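Local coordinates for uncharacterized protein (Leptotrichia buccalis, PDB 3T8K) that is of unknown function but folds as a solenoid of ankyrin-like helical hairpins and pairs with a second copy through an interchain disulfide, at residues F123-Y136 with E159-K171. Sequence-based numbering, arbitrary orientation.
Sequences FNYFVDENEMIPLY and EFVKRCQKPIALK
In this alpha-hairpin (ankyrin-like) repeat fold, helix 129-140 packs beside helix 167-180 and the turn before it. Glu129 reaches across to the start of helix 167-180. Its carboxylate takes two backbone N-H groups there, each on a syn side and somewhat out of plane. Ile168 N donates to Glu129 OE1 at 3.0 Å, with an N-H...O angle of 158°. Ala169 N donates to Glu129 OE2. The same OE2 accepts from Tyr136 OH through its anti lone pair, at 2.9 Å. Three bonds thus fix the buried carboxylate, and the helix N-terminus would probably stabilise its negative charge. A glutamine here would probably turn an NH2 toward Ile168 N or Ala169 N, leaving that N-H without its acceptor. Ile168 runs antiparallel to the Glu129 side chain, with its CD1 against Glu129 CB. Ala169 CB sits 3.5 Å from Tyr136 OH.

Lys166, the N-cap residue, passes the acid without a salt bridge. Its chain bends at chi2 (-65°) and carries NZ to the loop, where it donates to Tyr125 O at 3.0 Å in the carbonyl plane. One water links this NZ to Tyr136 OH. Tyr125 OH itself bonds Phe83 O.

Next to this, the buried Phe123 ring packs among Val161, Ala169 and Phe160. Nearby, Cys164 forms the disulfide with Cys164 of the second subunit, so this contact adjoins the dimer junction. Cys164 SG also lies over one face of the Phe160 ring, while Asn124 OD1 meets that ring's edge at CZ and Asn124 ND2 hydrogen-bonds Asn121 OD1. Val161 CG2 makes a CH-pi contact over the Phe123 ring centre, 3.6 Å from the centroid and 7° off the normal.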
loop_
_atom_site.group_PDB
_atom_site.type_symbol
_atom_site.label_atom_id
_atom_site.label_comp_id
_atom_site.label_asym_id
_atom_site.label_seq_id
_atom_site.Cartn_x
_atom_site.Cartn_y
_atom_site.Cartn_z
ATOM N N PHE A 123 3.031 -12.694 -5.583
ATOM C CA PHE A 123 2.158 -13.690 -6.198
ATOM C C PHE A 123 0.859 -13.046 -6.662
ATOM O O PHE A 123 0.024 -13.691 -7.296
ATOM C CB PHE A 123 1.930 -14.858 -5.243
ATOM C CG PHE A 123 3.205 -15.464 -4.740
ATOM C CD1 PHE A 123 4.104 -16.049 -5.624
ATOM C CD2 PHE A 123 3.529 -15.419 -3.395
ATOM C CE1 PHE A 123 5.294 -16.586 -5.166
ATOM C CE2 PHE A 123 4.722 -15.947 -2.930
ATOM C CZ PHE A 123 5.599 -16.542 -3.816
ATOM N N ASN A 124 0.712 -11.757 -6.365
ATOM C CA ASN A 124 -0.429 -10.978 -6.833
ATOM C C ASN A 124 -0.102 -10.179 -8.082
ATOM O O ASN A 124 -0.979 -9.559 -8.683
ATOM C CB ASN A 124 -0.894 -10.007 -5.751
ATOM C CG ASN A 124 -1.663 -10.690 -4.657
ATOM O OD1 ASN A 124 -2.460 -11.591 -4.917
ATOM N ND2 ASN A 124 -1.430 -10.272 -3.423
ATOM N N TYR A 125 1.172 -10.167 -8.452
ATOM C CA TYR A 125 1.620 -9.335 -9.556
ATOM C C TYR A 125 0.933 -9.717 -10.858
ATOM O O TYR A 125 0.814 -10.898 -11.195
ATOM C CB TYR A 125 3.135 -9.435 -9.736
ATOM C CG TYR A 125 3.959 -8.704 -8.690
ATOM C CD1 TYR A 125 3.361 -7.963 -7.670
ATOM C CD2 TYR A 125 5.343 -8.759 -8.730
ATOM C CE1 TYR A 125 4.141 -7.293 -6.710
ATOM C CE2 TYR A 125 6.117 -8.112 -7.788
ATOM C CZ TYR A 125 5.517 -7.377 -6.785
ATOM O OH TYR A 125 6.317 -6.738 -5.868
ATOM N N PHE A 126 0.481 -8.704 -11.583
ATOM C CA PHE A 126 -0.051 -8.909 -12.915
ATOM C C PHE A 126 1.077 -8.786 -13.926
ATOM O O PHE A 126 1.134 -7.832 -14.697
ATOM C CB PHE A 126 -1.156 -7.899 -13.233
ATOM C CG PHE A 126 -1.860 -8.172 -14.535
ATOM C CD1 PHE A 126 -2.832 -9.154 -14.615
ATOM C CD2 PHE A 126 -1.543 -7.453 -15.680
ATOM C CE1 PHE A 126 -3.479 -9.418 -15.809
ATOM C CE2 PHE A 126 -2.188 -7.711 -16.879
ATOM C CZ PHE A 126 -3.160 -8.696 -16.942
ATOM N N VAL A 127 1.996 -9.742 -13.896
ATOM C CA VAL A 127 3.025 -9.836 -14.921
ATOM C C VAL A 127 3.272 -11.303 -15.235
ATOM O O VAL A 127 3.144 -12.165 -14.360
ATOM C CB VAL A 127 4.346 -9.183 -14.487
ATOM C CG1 VAL A 127 4.116 -7.746 -14.060
ATOM C CG2 VAL A 127 4.972 -9.973 -13.369
ATOM N N ASP A 128 3.614 -11.584 -16.487
ATOM C CA ASP A 128 3.880 -12.954 -16.897
ATOM C C ASP A 128 5.000 -13.553 -16.048
ATOM O O ASP A 128 6.028 -12.915 -15.811
ATOM C CB ASP A 128 4.238 -13.017 -18.381
ATOM C CG ASP A 128 4.140 -14.416 -18.936
ATOM O OD1 ASP A 128 3.038 -14.791 -19.393
ATOM O OD2 ASP A 128 5.157 -15.146 -18.904
ATOM N N GLU A 129 4.792 -14.777 -15.586
ATOM C CA GLU A 129 5.756 -15.428 -14.710
ATOM C C GLU A 129 7.141 -15.574 -15.331
ATOM O O GLU A 129 8.143 -15.606 -14.618
ATOM C CB GLU A 129 5.234 -16.789 -14.270
ATOM C CG GLU A 129 4.311 -16.722 -13.078
ATOM C CD GLU A 129 4.127 -18.079 -12.446
ATOM O OE1 GLU A 129 3.639 -18.998 -13.135
ATOM O OE2 GLU A 129 4.494 -18.233 -11.267
ATOM N N ASN A 130 7.201 -15.685 -16.655
ATOM C CA ASN A 130 8.488 -15.700 -17.335
ATOM C C ASN A 130 9.325 -14.509 -16.862
ATOM O O ASN A 130 10.535 -14.617 -16.663
ATOM C CB ASN A 130 8.304 -15.648 -18.853
ATOM C CG ASN A 130 9.575 -15.998 -19.604
ATOM O OD1 ASN A 130 10.196 -17.031 -19.343
ATOM N ND2 ASN A 130 9.979 -15.131 -20.531
ATOM N N GLU A 131 8.661 -13.374 -16.679
ATOM C CA GLU A 131 9.331 -12.171 -16.188
ATOM C C GLU A 131 9.707 -12.272 -14.711
ATOM O O GLU A 131 10.620 -11.576 -14.252
ATOM C CB GLU A 131 8.462 -10.939 -16.435
ATOM C CG GLU A 131 8.324 -10.566 -17.901
ATOM C CD GLU A 131 7.329 -9.444 -18.127
ATOM O OE1 GLU A 131 7.463 -8.380 -17.482
ATOM O OE2 GLU A 131 6.406 -9.632 -18.950
HETATM N N MSE A 132 9.015 -13.138 -13.973
HETATM C CA MSE A 132 9.230 -13.266 -12.528
HETATM C C MSE A 132 10.401 -14.196 -12.199
HETATM O O MSE A 132 10.859 -14.249 -11.066
HETATM C CB MSE A 132 7.965 -13.808 -11.836
HETATM C CG MSE A 132 6.704 -12.960 -11.998
HETATM SE SE MSE A 132 6.926 -11.247 -11.126
HETATM C CE MSE A 132 7.124 -11.896 -9.307
ATOM N N ILE A 133 10.868 -14.956 -13.180
ATOM C CA ILE A 133 11.869 -15.986 -12.908
ATOM C C ILE A 133 13.150 -15.481 -12.227
ATOM O O ILE A 133 13.597 -16.074 -11.250
ATOM C CB ILE A 133 12.194 -16.827 -14.163
ATOM C CG1 ILE A 133 11.000 -17.712 -14.511
ATOM C CG2 ILE A 133 13.427 -17.685 -13.927
ATOM C CD1 ILE A 133 11.190 -18.515 -15.762
ATOM N N PRO A 134 13.739 -14.384 -12.727
ATOM C CA PRO A 134 14.932 -13.888 -12.032
ATOM C C PRO A 134 14.653 -13.614 -10.555
ATOM O O PRO A 134 15.443 -14.026 -9.703
ATOM C CB PRO A 134 15.257 -12.593 -12.781
ATOM C CG PRO A 134 14.703 -12.819 -14.155
ATOM C CD PRO A 134 13.426 -13.585 -13.925
ATOM N N LEU A 135 13.542 -12.941 -10.257
ATOM C CA LEU A 135 13.169 -12.677 -8.871
ATOM C C LEU A 135 12.917 -13.972 -8.096
ATOM O O LEU A 135 13.365 -14.114 -6.965
ATOM C CB LEU A 135 11.957 -11.730 -8.790
ATOM C CG LEU A 135 11.402 -11.445 -7.398
ATOM C CD1 LEU A 135 12.492 -10.830 -6.516
ATOM C CD2 LEU A 135 10.177 -10.518 -7.457
ATOM N N TYR A 136 12.208 -14.922 -8.711
ATOM C CA TYR A 136 11.951 -16.218 -8.084
ATOM C C TYR A 136 13.266 -16.916 -7.707
ATOM O O TYR A 136 13.396 -17.493 -6.625
ATOM C CB TYR A 136 11.161 -17.128 -9.031
ATOM C CG TYR A 136 9.685 -16.820 -9.202
ATOM C CD1 TYR A 136 8.990 -16.030 -8.294
ATOM C CD2 TYR A 136 8.978 -17.355 -10.274
ATOM C CE1 TYR A 136 7.633 -15.772 -8.462
ATOM C CE2 TYR A 136 7.632 -17.103 -10.447
ATOM C CZ TYR A 136 6.963 -16.320 -9.543
ATOM O OH TYR A 136 5.624 -16.077 -9.731
ATOM N N GLU A 159 0.004 -22.866 0.626
ATOM C CA GLU A 159 -1.439 -22.921 0.418
ATOM C C GLU A 159 -1.960 -21.743 -0.415
ATOM O O GLU A 159 -2.837 -21.922 -1.264
ATOM C CB GLU A 159 -2.162 -23.048 1.766
ATOM C CG GLU A 159 -2.005 -24.443 2.385
ATOM C CD GLU A 159 -2.222 -24.489 3.899
ATOM O OE1 GLU A 159 -2.082 -25.594 4.473
ATOM O OE2 GLU A 159 -2.525 -23.438 4.516
ATOM N N PHE A 160 -1.404 -20.553 -0.184
ATOM C CA PHE A 160 -1.778 -19.345 -0.923
ATOM C C PHE A 160 -1.403 -19.433 -2.396
ATOM O O PHE A 160 -2.195 -19.101 -3.276
ATOM C CB PHE A 160 -1.105 -18.105 -0.302
ATOM C CG PHE A 160 -1.385 -16.812 -1.036
ATOM C CD1 PHE A 160 -2.657 -16.257 -1.050
ATOM C CD2 PHE A 160 -0.355 -16.127 -1.676
ATOM C CE1 PHE A 160 -2.908 -15.056 -1.715
ATOM C CE2 PHE A 160 -0.592 -14.932 -2.338
ATOM C CZ PHE A 160 -1.867 -14.384 -2.358
ATOM N N VAL A 161 -0.174 -19.857 -2.661
ATOM C CA VAL A 161 0.313 -19.923 -4.027
ATOM C C VAL A 161 -0.462 -20.973 -4.823
ATOM O O VAL A 161 -0.742 -20.784 -6.008
ATOM C CB VAL A 161 1.834 -20.195 -4.062
ATOM C CG1 VAL A 161 2.311 -20.432 -5.487
ATOM C CG2 VAL A 161 2.584 -19.018 -3.421
ATOM N N LYS A 162 -0.830 -22.066 -4.161
ATOM C CA LYS A 162 -1.655 -23.101 -4.794
ATOM C C LYS A 162 -2.938 -22.532 -5.413
ATOM O O LYS A 162 -3.436 -23.047 -6.413
ATOM C CB LYS A 162 -1.998 -24.205 -3.787
ATOM C CG LYS A 162 -1.012 -25.363 -3.761
ATOM C CD LYS A 162 -1.302 -26.327 -2.614
ATOM C CE LYS A 162 -0.866 -25.737 -1.279
ATOM N NZ LYS A 162 -1.045 -26.681 -0.138
ATOM N N ARG A 163 -3.467 -21.464 -4.822
ATOM C CA ARG A 163 -4.750 -20.912 -5.255
ATOM C C ARG A 163 -4.618 -19.647 -6.114
ATOM O O ARG A 163 -5.612 -19.023 -6.468
ATOM C CB ARG A 163 -5.662 -20.673 -4.049
ATOM C CG ARG A 163 -6.558 -21.868 -3.705
ATOM C CD ARG A 163 -6.829 -21.954 -2.208
ATOM N NE ARG A 163 -6.941 -20.631 -1.596
ATOM C CZ ARG A 163 -7.095 -20.418 -0.293
ATOM N NH1 ARG A 163 -7.162 -21.444 0.548
ATOM N NH2 ARG A 163 -7.185 -19.175 0.169
ATOM N N CYS A 164 -3.387 -19.266 -6.434
ATOM C CA CYS A 164 -3.157 -18.248 -7.449
ATOM C C CYS A 164 -2.953 -18.957 -8.778
ATOM O O CYS A 164 -2.891 -20.179 -8.832
ATOM C CB CYS A 164 -1.942 -17.396 -7.101
ATOM S SG CYS A 164 -2.188 -16.381 -5.634
ATOM N N GLN A 165 -2.869 -18.208 -9.864
ATOM C CA GLN A 165 -2.592 -18.846 -11.141
ATOM C C GLN A 165 -1.109 -18.678 -11.453
ATOM O O GLN A 165 -0.737 -18.023 -12.422
ATOM C CB GLN A 165 -3.481 -18.273 -12.248
ATOM C CG GLN A 165 -4.687 -19.151 -12.591
ATOM C CD GLN A 165 -6.014 -18.563 -12.132
ATOM O OE1 GLN A 165 -6.725 -17.923 -12.910
ATOM N NE2 GLN A 165 -6.359 -18.790 -10.867
ATOM N N LYS A 166 -0.268 -19.260 -10.598
ATOM C CA LYS A 166 1.182 -19.097 -10.686
ATOM C C LYS A 166 1.883 -20.454 -10.645
ATOM O O LYS A 166 2.562 -20.770 -9.672
ATOM C CB LYS A 166 1.688 -18.245 -9.520
ATOM C CG LYS A 166 1.037 -16.879 -9.399
ATOM C CD LYS A 166 1.370 -16.016 -10.597
ATOM C CE LYS A 166 1.008 -14.554 -10.361
ATOM N NZ LYS A 166 1.748 -13.712 -11.336
ATOM N N PRO A 167 1.722 -21.260 -11.702
ATOM C CA PRO A 167 2.260 -22.626 -11.700
ATOM C C PRO A 167 3.777 -22.672 -11.530
ATOM O O PRO A 167 4.299 -23.620 -10.934
ATOM C CB PRO A 167 1.854 -23.164 -13.077
ATOM C CG PRO A 167 1.628 -21.934 -13.913
ATOM C CD PRO A 167 1.035 -20.941 -12.965
ATOM N N ILE A 168 4.481 -21.670 -12.046
ATOM C CA ILE A 168 5.938 -21.663 -11.937
ATOM C C ILE A 168 6.369 -21.458 -10.486
ATOM O O ILE A 168 7.225 -22.177 -9.973
ATOM C CB ILE A 168 6.588 -20.592 -12.847
ATOM C CG1 ILE A 168 6.205 -20.835 -14.309
ATOM C CG2 ILE A 168 8.100 -20.615 -12.698
ATOM C CD1 ILE A 168 6.891 -19.906 -15.294
ATOM N N ALA A 169 5.766 -20.482 -9.818
ATOM C CA ALA A 169 6.056 -20.257 -8.409
ATOM C C ALA A 169 5.718 -21.511 -7.597
ATOM O O ALA A 169 6.427 -21.859 -6.654
ATOM C CB ALA A 169 5.275 -19.059 -7.890
ATOM N N LEU A 170 4.636 -22.189 -7.966
ATOM C CA LEU A 170 4.189 -23.348 -7.200
ATOM C C LEU A 170 5.210 -24.469 -7.311
ATOM O O LEU A 170 5.576 -25.093 -6.320
ATOM C CB LEU A 170 2.820 -23.842 -7.684
ATOM C CG LEU A 170 2.344 -25.097 -6.952
ATOM C CD1 LEU A 170 2.113 -24.777 -5.481
ATOM C CD2 LEU A 170 1.077 -25.660 -7.588
ATOM N N LYS A 171 5.658 -24.715 -8.537
ATOM C CA LYS A 171 6.660 -25.739 -8.815
ATOM C C LYS A 171 7.950 -25.451 -8.056
ATOM O O LYS A 171 8.542 -26.340 -7.451
ATOM C CB LYS A 171 6.938 -25.802 -10.315
ATOM C CG LYS A 171 8.021 -26.806 -10.721
ATOM C CD LYS A 171 7.817 -28.147 -10.041
ATOM C CE LYS A 171 8.984 -29.087 -10.322
ATOM N NZ LYS A 171 8.955 -30.258 -9.408
HETATM O O HOH W 1 4.026 -13.665 -9.666
#